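Local coordinates for peptidase family U32 (Geobacillus thermoleovorans, PDB 4HE6), which is of unknown function but forms the all-beta C-terminal domain of a putative U32-family peptidase, at residues V24-H29 / R65-I70; N28-G33 / E51-E56; E37-E42 / M84-N89. All blocks are in the same frame, centred on the assembly; numbering follows the deposited sequence.

How the contacts relate
Contacts 1 and 2 are neighbours, with centres about 9 Å apart; they share Asn28 and His29, because the chain leaving strand 21-26 passes from one into the other. Ile70 CG2 of contact 1 also packs on Glu56 OE2 of contact 2 at 3.4 Å. Contact 3 lies about 15 Å from each, centre to centre, yet two contacts connect it: Lys87 NZ approaches His29 O at 3.0 Å, a probable hydrogen bond, and Phe30 CE2 packs on Met85 CE at 3.6 Å. All three reach one antiparallel sheet. An acetate, probably from the crystallisation liquor, sits at His29 beside contacts 1 and 2; no active site is established here.

Contact 1 of 3, residues V24-H29 / R65-I70; sequences VQQRNH and RHPLQI. With ACT (acetate ion), chain C.
Leu68 lies alongside both Gln25 and Arg27, all three side chains pointing the same way. The Leu68 CD2 methyl does the touching: it comes within 3.6 Å of Gln25 CD, beside the extended glutamine chain, and also reaches Arg27 CD and lies over one face of the guanidinium. Arg27 was modelled in two conformers, so this part of the packing is less certain.

Gln26 points toward the 65-70 segment. A bend at chi2 (-93°) brings its amide up against the type II beta turn from His66 to Gln69, where Gln26 OE1 comes 3.1 Å from Pro67 CA. Gln26 NE2 donates to the carbonyl of Ala64 and, at 2.9 Å, to a water that passes a weak bond on to Arg65 O. Next to the antiparallel non-hydrogen-bonded pair Gln25-Ile70, the Gln26 backbone joins the segments: Gln26 N donates to Gln69 O (2.9 Å, nearly straight at 170°), while Leu68 N reaches Gln26 O from above the carbonyl plane and makes only a weak second bond to Gln26 OE1.

Farther along, His29 and Arg65 run side by side with ring and guanidinium planes 70° apart, His29 CD2 resting 3.6 Å from Arg65 CB. Both turn to an acetate. Arg65 meets it side-on, NE to O at 2.9 Å and NH2 to OXT at 2.8 Å, and His29 NE2 donates to the same OXT at 2.9 Å. Asp62 forms a salt bridge with Arg65 NH2. Three N-H donors thus gather round one acetate, probably from the crystallisation liquor, which shows only that this polar surface can hold a carboxylate.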
loop_
_atom_site.group_PDB
_atom_site.type_symbol
_atom_site.label_atom_id
_atom_site.label_comp_id
_atom_site.label_asym_id
_atom_site.label_seq_id
_atom_site.Cartn_x
_atom_site.Cartn_y
_atom_site.Cartn_z
ATOM N N VAL A 24 0.777 -5.079 -2.155
ATOM C CA VAL A 24 1.261 -4.546 -0.891
ATOM C C VAL A 24 1.074 -5.574 0.225
ATOM O O VAL A 24 0.015 -6.155 0.371
ATOM C CB VAL A 24 0.497 -3.231 -0.582
ATOM C CG1 VAL A 24 0.854 -2.749 0.822
ATOM C CG2 VAL A 24 0.769 -2.211 -1.659
ATOM N N GLN A 25 2.136 -5.744 1.008
ATOM C CA GLN A 25 2.077 -6.578 2.203
ATOM C C GLN A 25 1.663 -5.682 3.358
ATOM O O GLN A 25 2.357 -4.741 3.724
ATOM C CB GLN A 25 3.421 -7.225 2.433
ATOM C CG GLN A 25 3.494 -8.158 3.651
ATOM C CD GLN A 25 4.896 -8.697 3.838
ATOM O OE1 GLN A 25 5.811 -7.875 4.038
ATOM N NE2 GLN A 25 5.160 -10.005 3.769
ATOM N N GLN A 26 0.503 -5.963 3.920
ATOM C CA GLN A 26 -0.023 -5.159 5.024
ATOM C C GLN A 26 0.858 -5.298 6.249
ATOM O O GLN A 26 1.344 -6.384 6.557
ATOM C CB GLN A 26 -1.444 -5.609 5.331
ATOM C CG GLN A 26 -2.232 -4.731 6.315
ATOM C CD GLN A 26 -2.146 -5.179 7.742
ATOM O OE1 GLN A 26 -1.142 -5.692 8.212
ATOM N NE2 GLN A 26 -3.241 -4.961 8.485
ATOM N N ARG A 27 1.037 -4.186 6.937
ATOM C CA ARG A 27 1.625 -4.223 8.265
ATOM C C ARG A 27 0.699 -3.683 9.345
ATOM O O ARG A 27 0.814 -4.133 10.474
ATOM C CB ARG A 27 3.011 -3.530 8.229
ATOM C CG ARG A 27 4.047 -4.207 9.108
ATOM C CD ARG A 27 4.307 -5.662 8.775
ATOM N NE ARG A 27 5.532 -6.209 9.299
ATOM C CZ ARG A 27 6.719 -6.352 8.734
ATOM N NH1 ARG A 27 6.951 -5.994 7.465
ATOM N NH2 ARG A 27 7.705 -6.892 9.404
ATOM N N ASN A 28 -0.143 -2.729 9.003
ATOM C CA ASN A 28 -1.151 -2.215 9.959
ATOM C C ASN A 28 -2.425 -1.885 9.182
ATOM O O ASN A 28 -2.379 -1.674 7.973
ATOM C CB ASN A 28 -0.632 -1.011 10.730
ATOM C CG ASN A 28 0.447 -1.361 11.707
ATOM O OD1 ASN A 28 0.176 -1.927 12.784
ATOM N ND2 ASN A 28 1.684 -1.107 11.361
ATOM N N HIS A 29 -3.528 -1.797 9.894
ATOM C CA HIS A 29 -4.834 -1.664 9.268
ATOM C C HIS A 29 -4.922 -0.456 8.323
ATOM O O HIS A 29 -4.563 0.657 8.665
ATOM C CB HIS A 29 -5.858 -1.407 10.392
ATOM C CG HIS A 29 -7.277 -1.432 10.032
ATOM N ND1 HIS A 29 -7.933 -0.478 9.291
ATOM C CD2 HIS A 29 -8.203 -2.380 10.348
ATOM C CE1 HIS A 29 -9.198 -0.828 9.173
ATOM N NE2 HIS A 29 -9.382 -1.961 9.789
ATOM N N ARG A 65 -7.024 -5.774 7.289
ATOM C CA ARG A 65 -6.992 -5.795 8.747
ATOM C C ARG A 65 -6.169 -6.934 9.310
ATOM O O ARG A 65 -6.097 -7.106 10.535
ATOM C CB ARG A 65 -8.401 -5.852 9.348
ATOM C CG ARG A 65 -9.129 -7.115 9.035
ATOM C CD ARG A 65 -10.380 -7.292 9.858
ATOM N NE ARG A 65 -11.286 -6.183 9.718
ATOM C CZ ARG A 65 -12.142 -5.964 8.732
ATOM N NH1 ARG A 65 -12.221 -6.847 7.759
ATOM N NH2 ARG A 65 -12.919 -4.889 8.685
ATOM N N HIS A 66 -5.534 -7.774 8.481
ATOM C CA HIS A 66 -4.806 -8.943 8.924
ATOM C C HIS A 66 -3.316 -8.766 8.674
ATOM O O HIS A 66 -2.915 -8.639 7.513
ATOM C CB HIS A 66 -5.289 -10.158 8.179
ATOM C CG HIS A 66 -6.703 -10.499 8.431
ATOM N ND1 HIS A 66 -7.214 -10.742 9.688
ATOM C CD2 HIS A 66 -7.701 -10.607 7.559
ATOM C CE1 HIS A 66 -8.503 -11.011 9.532
ATOM N NE2 HIS A 66 -8.824 -10.937 8.268
ATOM N N PRO A 67 -2.527 -8.684 9.735
ATOM C CA PRO A 67 -1.076 -8.431 9.573
ATOM C C PRO A 67 -0.442 -9.399 8.563
ATOM O O PRO A 67 -0.594 -10.602 8.608
ATOM C CB PRO A 67 -0.534 -8.605 10.983
ATOM C CG PRO A 67 -1.678 -8.129 11.813
ATOM C CD PRO A 67 -2.902 -8.730 11.159
ATOM N N LEU A 68 0.303 -8.805 7.643
ATOM C CA LEU A 68 1.166 -9.459 6.657
ATOM C C LEU A 68 0.422 -10.154 5.522
ATOM O O LEU A 68 1.047 -10.808 4.701
ATOM C CB LEU A 68 2.193 -10.373 7.357
ATOM C CG LEU A 68 3.187 -9.621 8.216
ATOM C CD1 LEU A 68 4.011 -10.534 9.123
ATOM C CD2 LEU A 68 4.131 -8.799 7.362
ATOM N N GLN A 69 -0.927 -9.973 5.485
ATOM C CA GLN A 69 -1.632 -10.427 4.296
ATOM C C GLN A 69 -1.253 -9.551 3.096
ATOM O O GLN A 69 -0.950 -8.372 3.245
ATOM C CB GLN A 69 -3.126 -10.496 4.602
ATOM C CG GLN A 69 -3.388 -11.751 5.570
ATOM C CD GLN A 69 -4.799 -12.197 5.696
ATOM O OE1 GLN A 69 -5.736 -11.500 5.164
ATOM N NE2 GLN A 69 -5.131 -13.256 6.423
ATOM N N ILE A 70 -1.277 -10.148 1.930
ATOM C CA ILE A 70 -0.952 -9.476 0.670
ATOM C C ILE A 70 -2.240 -8.955 0.037
ATOM O O ILE A 70 -3.226 -9.704 -0.102
ATOM C CB ILE A 70 -0.200 -10.410 -0.274
ATOM C CG1 ILE A 70 1.121 -10.894 0.326
ATOM C CG2 ILE A 70 0.025 -9.693 -1.592
ATOM C CD1 ILE A 70 1.780 -12.027 -0.409
HETATM C C ACT C . -11.929 -3.317 11.704
HETATM O O ACT C . -11.410 -4.406 11.990
HETATM O OXT ACT C . -12.029 -2.910 10.525
HETATM C CH3 ACT C . -12.442 -2.440 12.811
HETATM O O HOH W 1 -4.125 -5.414 11.224
#

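Contact 2 of 3, residues N28-G33 / E51-E56; sequences NHFRPG and EKIWDE. With ACT (acetate ion), chain C.
Pro32 and Ile53 meet where the loop joining strands 21-26 and 35-39 passes the short, weakly bonded strand at about 53-55. The touching parts do not run as paired strands: from Phe30 to Pro32 the chain heads 121° away from the direction taken between Glu51 and Ile53, and the contact is made by apolar side chains and a little backbone.

Its focus is a single methyl, Ile53 CD1. The isoleucine points toward the loop, and CG1 stands anti to the carbonyl carbon (chi1 -56°), with the chain extended onward, which carries CD1 out toward the loop. Ile53 CD1 lies 3.7 Å from Pro32 CD, the pyrrolidine and the isoleucine crossing at about a right angle. Phe30 CE1 is 3.8 Å from Ile53 CD1. The phenyl ring is set by its first torsion, CG standing between the backbone N and the carbonyl carbon (chi1 58°), which carries the ring toward Ile53, whose methyl approaches it obliquely. Between these two partners, Arg31 lends only its backbone, with Arg31 CA 3.9 Å from Ile53 CD1, while its long side chain starts off away from the strand.

Within the sheet, strand 53-55 lies between strands 70-74 and 60-61, so Ile53 comes from near one margin of it. Val71 of strand 70-74 touches both Phe30 and Ile53, and Leu61 pairs with Ile53 through the backbone on the other flank.

Beyond the methyl, Pro32 leans on the chain leading into the strand. Pro32 CB lies 3.7 Å from Glu51 O, a van der Waals approach, and Pro32 CG is 4.1 Å from Lys52 CA. Gly33, the next residue, has its backbone bonded to Ile50, just ahead of Glu51.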
loop_
_atom_site.group_PDB
_atom_site.type_symbol
_atom_site.label_atom_id
_atom_site.label_comp_id
_atom_site.label_asym_id
_atom_site.label_seq_id
_atom_site.Cartn_x
_atom_site.Cartn_y
_atom_site.Cartn_z
ATOM N N ASN A 28 -0.143 -2.729 9.003
ATOM C CA ASN A 28 -1.151 -2.215 9.959
ATOM C C ASN A 28 -2.425 -1.885 9.182
ATOM O O ASN A 28 -2.379 -1.674 7.973
ATOM C CB ASN A 28 -0.632 -1.011 10.730
ATOM C CG ASN A 28 0.447 -1.361 11.707
ATOM O OD1 ASN A 28 0.176 -1.927 12.784
ATOM N ND2 ASN A 28 1.684 -1.107 11.361
ATOM N N HIS A 29 -3.528 -1.797 9.894
ATOM C CA HIS A 29 -4.834 -1.664 9.268
ATOM C C HIS A 29 -4.922 -0.456 8.323
ATOM O O HIS A 29 -4.563 0.657 8.665
ATOM C CB HIS A 29 -5.858 -1.407 10.392
ATOM C CG HIS A 29 -7.277 -1.432 10.032
ATOM N ND1 HIS A 29 -7.933 -0.478 9.291
ATOM C CD2 HIS A 29 -8.203 -2.380 10.348
ATOM C CE1 HIS A 29 -9.198 -0.828 9.173
ATOM N NE2 HIS A 29 -9.382 -1.961 9.789
ATOM N N PHE A 30 -5.524 -0.683 7.155
ATOM C CA PHE A 30 -5.921 0.391 6.297
ATOM C C PHE A 30 -7.146 -0.086 5.489
ATOM O O PHE A 30 -7.414 -1.290 5.395
ATOM C CB PHE A 30 -4.804 0.867 5.358
ATOM C CG PHE A 30 -4.220 -0.163 4.430
ATOM C CD1 PHE A 30 -4.757 -0.316 3.152
ATOM C CD2 PHE A 30 -3.168 -0.938 4.793
ATOM C CE1 PHE A 30 -4.177 -1.202 2.263
ATOM C CE2 PHE A 30 -2.582 -1.840 3.932
ATOM C CZ PHE A 30 -3.115 -1.989 2.665
ATOM N N ARG A 31 -7.902 0.881 4.957
ATOM C CA ARG A 31 -9.176 0.505 4.311
ATOM C C ARG A 31 -9.484 1.534 3.252
ATOM O O ARG A 31 -8.944 2.649 3.214
ATOM C CB ARG A 31 -10.270 0.451 5.343
ATOM C CG ARG A 31 -10.696 1.793 5.892
ATOM C CD ARG A 31 -11.805 1.686 6.936
ATOM N NE ARG A 31 -12.107 3.033 7.428
ATOM C CZ ARG A 31 -12.559 3.324 8.627
ATOM N NH1 ARG A 31 -12.794 2.389 9.555
ATOM N NH2 ARG A 31 -12.799 4.600 8.965
ATOM N N PRO A 32 -10.421 1.175 2.370
ATOM C CA PRO A 32 -10.868 2.157 1.345
ATOM C C PRO A 32 -11.354 3.443 1.983
ATOM O O PRO A 32 -12.050 3.441 3.005
ATOM C CB PRO A 32 -11.938 1.387 0.550
ATOM C CG PRO A 32 -11.540 -0.036 0.715
ATOM C CD PRO A 32 -11.069 -0.128 2.179
ATOM N N GLY A 33 -10.978 4.551 1.355
ATOM C CA GLY A 33 -11.255 5.869 1.844
ATOM C C GLY A 33 -10.156 6.474 2.659
ATOM O O GLY A 33 -10.145 7.699 2.867
ATOM N N GLU A 51 -8.870 3.443 -3.027
ATOM C CA GLU A 51 -10.205 3.390 -3.589
ATOM C C GLU A 51 -10.975 2.139 -3.240
ATOM O O GLU A 51 -12.191 2.158 -3.092
ATOM C CB GLU A 51 -10.183 3.446 -5.114
ATOM C CG GLU A 51 -10.106 4.877 -5.596
ATOM C CD GLU A 51 -10.404 5.034 -7.070
ATOM O OE1 GLU A 51 -9.395 4.935 -7.794
ATOM O OE2 GLU A 51 -11.569 5.280 -7.477
ATOM N N LYS A 52 -10.288 1.037 -3.229
ATOM C CA LYS A 52 -10.843 -0.325 -3.307
ATOM C C LYS A 52 -9.664 -1.292 -3.133
ATOM O O LYS A 52 -8.604 -0.999 -3.671
ATOM C CB LYS A 52 -11.480 -0.563 -4.673
ATOM C CG LYS A 52 -12.285 -1.837 -4.705
ATOM C CD LYS A 52 -13.256 -1.871 -5.912
ATOM C CE LYS A 52 -12.492 -1.944 -7.189
ATOM N NZ LYS A 52 -13.368 -1.774 -8.376
ATOM N N ILE A 53 -9.841 -2.386 -2.418
ATOM C CA ILE A 53 -8.738 -3.314 -2.157
ATOM C C ILE A 53 -9.220 -4.723 -2.438
ATOM O O ILE A 53 -10.376 -5.089 -2.150
ATOM C CB ILE A 53 -8.300 -3.261 -0.648
ATOM C CG1 ILE A 53 -7.936 -1.867 -0.215
ATOM C CG2 ILE A 53 -7.270 -4.328 -0.331
ATOM C CD1 ILE A 53 -7.868 -1.716 1.340
ATOM N N TRP A 54 -8.349 -5.569 -2.957
ATOM C CA TRP A 54 -8.671 -6.972 -3.196
ATOM C C TRP A 54 -7.477 -7.825 -2.786
ATOM O O TRP A 54 -6.346 -7.373 -2.673
ATOM C CB TRP A 54 -9.118 -7.257 -4.600
ATOM C CG TRP A 54 -8.283 -6.781 -5.737
ATOM C CD1 TRP A 54 -7.408 -7.516 -6.500
ATOM C CD2 TRP A 54 -8.261 -5.453 -6.292
ATOM N NE1 TRP A 54 -6.846 -6.739 -7.455
ATOM C CE2 TRP A 54 -7.357 -5.457 -7.344
ATOM C CE3 TRP A 54 -8.904 -4.252 -5.962
ATOM C CZ2 TRP A 54 -7.053 -4.329 -8.136
ATOM C CZ3 TRP A 54 -8.624 -3.135 -6.732
ATOM C CH2 TRP A 54 -7.723 -3.186 -7.790
ATOM N N ASP A 55 -7.777 -9.096 -2.512
ATOM C CA ASP A 55 -6.724 -10.062 -2.195
ATOM C C ASP A 55 -6.217 -10.716 -3.504
ATOM O O ASP A 55 -6.681 -10.414 -4.597
ATOM C CB ASP A 55 -7.239 -11.037 -1.134
ATOM C CG ASP A 55 -8.286 -11.978 -1.621
ATOM O OD1 ASP A 55 -8.525 -12.107 -2.833
ATOM O OD2 ASP A 55 -8.905 -12.602 -0.747
ATOM N N GLU A 56 -5.241 -11.601 -3.345
ATOM C CA GLU A 56 -4.651 -12.223 -4.512
ATOM C C GLU A 56 -5.578 -13.206 -5.190
ATOM O O GLU A 56 -5.281 -13.692 -6.282
ATOM C CB GLU A 56 -3.311 -12.865 -4.154
ATOM C CG GLU A 56 -2.313 -11.757 -3.736
ATOM C CD GLU A 56 -0.880 -12.206 -3.714
ATOM O OE1 GLU A 56 -0.508 -13.149 -3.009
ATOM O OE2 GLU A 56 -0.134 -11.525 -4.463
HETATM C C ACT C . -11.929 -3.317 11.704
HETATM O O ACT C . -11.410 -4.406 11.990
HETATM O OXT ACT C . -12.029 -2.910 10.525
HETATM C CH3 ACT C . -12.442 -2.440 12.811
#

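Contact 3 of 3, residues E37-E42 / M84-N89; sequences EFFGPE and MMRKEN
Glu37 and Arg86 face each other as an antiparallel hydrogen-bonded pair: Glu37 N donates to Arg86 O at 2.8 Å, and Arg86 N returns a bond to Glu37 O. Two residues along, Phe39 N donates to Met84 O at 2.9 Å and Met84 N to Phe39 O at 3.0 Å. All four bonds are fairly straight.

The side chains repeat the pairing as a salt bridge. Glu37 OE2 takes both Arg86 NE and Arg86 NH2, each at 2.8 Å and in the guanidinium plane; NE meets OE2 nearly along its C-O axis, NH2 from above the carboxylate plane, the two planes being 53° apart. Glu88 OE1, 3.8 Å from Glu37 OE2, adds like charge, which the arginine probably offsets. The guanidinium also lies flat on Phe39, planes 8° apart and Arg86 CZ 3.6 Å from the ring centroid, a cation-pi stack. Met84 CB covers the opposite face.

On the other side of the sheet Met85 CG makes a CH-pi contact over the Phe38 ring, Met85 SD lies oblique to it, a Met-aromatic contact, and both residues touch Phe73 of strand 70-74. Backbone bonds continue outward, Phe38 with Phe46 of flanking strand 46-49, Met85 with Ala9 and Gly10 at strand 10-16.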
loop_
_atom_site.group_PDB
_atom_site.type_symbol
_atom_site.label_atom_id
_atom_site.label_comp_id
_atom_site.label_asym_id
_atom_site.label_seq_id
_atom_site.Cartn_x
_atom_site.Cartn_y
_atom_site.Cartn_z
ATOM N N GLU A 37 0.391 7.660 2.250
ATOM C CA GLU A 37 1.574 8.204 1.602
ATOM C C GLU A 37 2.509 7.087 1.265
ATOM O O GLU A 37 2.830 6.251 2.122
ATOM C CB GLU A 37 2.282 9.220 2.530
ATOM C CG GLU A 37 3.387 9.977 1.791
ATOM C CD GLU A 37 4.169 10.911 2.662
ATOM O OE1 GLU A 37 4.485 12.026 2.189
ATOM O OE2 GLU A 37 4.504 10.597 3.810
ATOM N N PHE A 38 2.981 7.068 0.028
ATOM C CA PHE A 38 4.051 6.199 -0.389
ATOM C C PHE A 38 5.355 6.964 -0.320
ATOM O O PHE A 38 5.432 8.146 -0.651
ATOM C CB PHE A 38 3.813 5.679 -1.818
ATOM C CG PHE A 38 2.689 4.677 -1.877
ATOM C CD1 PHE A 38 1.385 5.058 -2.266
ATOM C CD2 PHE A 38 2.939 3.366 -1.509
ATOM C CE1 PHE A 38 0.414 4.065 -2.293
ATOM C CE2 PHE A 38 1.925 2.415 -1.574
ATOM C CZ PHE A 38 0.655 2.756 -1.970
ATOM N N PHE A 39 6.407 6.243 0.142
ATOM C CA PHE A 39 7.700 6.901 0.367
ATOM C C PHE A 39 8.823 5.913 0.191
ATOM O O PHE A 39 8.623 4.694 0.047
ATOM C CB PHE A 39 7.704 7.547 1.749
ATOM C CG PHE A 39 7.627 6.624 2.934
ATOM C CD1 PHE A 39 8.764 6.306 3.676
ATOM C CD2 PHE A 39 6.419 6.071 3.327
ATOM C CE1 PHE A 39 8.674 5.493 4.778
ATOM C CE2 PHE A 39 6.337 5.248 4.446
ATOM C CZ PHE A 39 7.453 4.949 5.184
ATOM N N GLY A 40 10.006 6.468 0.182
ATOM C CA GLY A 40 11.250 5.737 0.036
ATOM C C GLY A 40 12.096 6.321 -1.082
ATOM O O GLY A 40 11.688 7.157 -1.855
ATOM N N PRO A 41 13.342 5.837 -1.150
ATOM C CA PRO A 41 14.224 6.361 -2.135
ATOM C C PRO A 41 13.673 5.941 -3.541
ATOM O O PRO A 41 13.020 4.900 -3.688
ATOM C CB PRO A 41 15.590 5.755 -1.826
ATOM C CG PRO A 41 15.287 4.607 -0.958
ATOM C CD PRO A 41 13.974 4.851 -0.284
ATOM N N GLU A 42 14.049 6.787 -4.432
ATOM C CA GLU A 42 13.860 6.579 -5.878
ATOM C C GLU A 42 12.478 7.026 -6.343
ATOM O O GLU A 42 12.252 7.019 -7.537
ATOM C CB GLU A 42 14.167 5.160 -6.425
ATOM C CG GLU A 42 15.492 4.576 -5.927
ATOM C CD GLU A 42 15.953 3.335 -6.615
ATOM O OE1 GLU A 42 16.184 3.428 -7.853
ATOM O OE2 GLU A 42 16.143 2.264 -6.007
ATOM N N MET A 84 7.629 1.974 0.671
ATOM C CA MET A 84 6.806 1.819 1.850
ATOM C C MET A 84 5.569 2.692 1.766
ATOM O O MET A 84 5.483 3.650 0.996
ATOM C CB MET A 84 7.675 2.203 3.059
ATOM C CG MET A 84 8.990 1.438 3.227
ATOM S SD MET A 84 10.002 1.795 4.677
ATOM C CE MET A 84 9.019 1.253 6.054
ATOM N N MET A 85 4.574 2.352 2.577
ATOM C CA MET A 85 3.319 3.058 2.639
ATOM C C MET A 85 2.957 3.332 4.089
ATOM O O MET A 85 3.083 2.443 4.928
ATOM C CB MET A 85 2.183 2.193 2.035
ATOM C CG MET A 85 0.897 2.958 1.845
ATOM S SD MET A 85 -0.490 1.910 1.315
ATOM C CE MET A 85 -0.952 1.234 2.902
ATOM N N ARG A 86 2.518 4.542 4.407
ATOM C CA ARG A 86 2.081 4.889 5.762
ATOM C C ARG A 86 0.755 5.612 5.666
ATOM O O ARG A 86 0.411 6.220 4.673
ATOM C CB ARG A 86 3.108 5.727 6.523
ATOM C CG ARG A 86 3.534 6.987 5.825
ATOM C CD ARG A 86 4.631 7.772 6.561
ATOM N NE ARG A 86 5.320 8.717 5.653
ATOM C CZ ARG A 86 6.612 8.935 5.584
ATOM N NH1 ARG A 86 7.509 8.332 6.353
ATOM N NH2 ARG A 86 7.100 9.826 4.697
ATOM N N LYS A 87 -0.023 5.537 6.735
ATOM C CA LYS A 87 -1.179 6.433 6.768
ATOM C C LYS A 87 -0.835 7.915 6.767
ATOM O O LYS A 87 0.116 8.251 7.472
ATOM C CB LYS A 87 -1.970 6.044 8.023
ATOM C CG LYS A 87 -2.464 4.610 7.831
ATOM C CD LYS A 87 -3.806 4.537 7.189
ATOM C CE LYS A 87 -4.993 4.504 8.129
ATOM N NZ LYS A 87 -4.823 3.605 9.279
ATOM N N GLU A 88 -1.600 8.771 6.083
ATOM C CA GLU A 88 -1.350 10.234 5.943
ATOM C C GLU A 88 -2.391 10.937 6.782
ATOM O O GLU A 88 -3.570 10.838 6.442
ATOM C CB GLU A 88 -1.507 10.759 4.504
ATOM C CG GLU A 88 -1.287 12.233 4.252
ATOM C CD GLU A 88 0.153 12.710 4.280
ATOM O OE1 GLU A 88 1.046 11.876 4.536
ATOM O OE2 GLU A 88 0.510 13.889 4.051
ATOM N N ASN A 89 -1.875 11.626 7.811
ATOM C CA ASN A 89 -2.698 12.314 8.793
ATOM C C ASN A 89 -3.430 13.490 8.156
ATOM O O ASN A 89 -2.825 14.228 7.361
ATOM C CB ASN A 89 -1.850 12.777 9.980
ATOM C CG ASN A 89 -1.435 11.664 10.906
ATOM O OD1 ASN A 89 -0.438 11.687 11.633
ATOM N ND2 ASN A 89 -2.221 10.603 10.842
ATOM O OXT ASN A 89 -4.631 13.619 8.457
#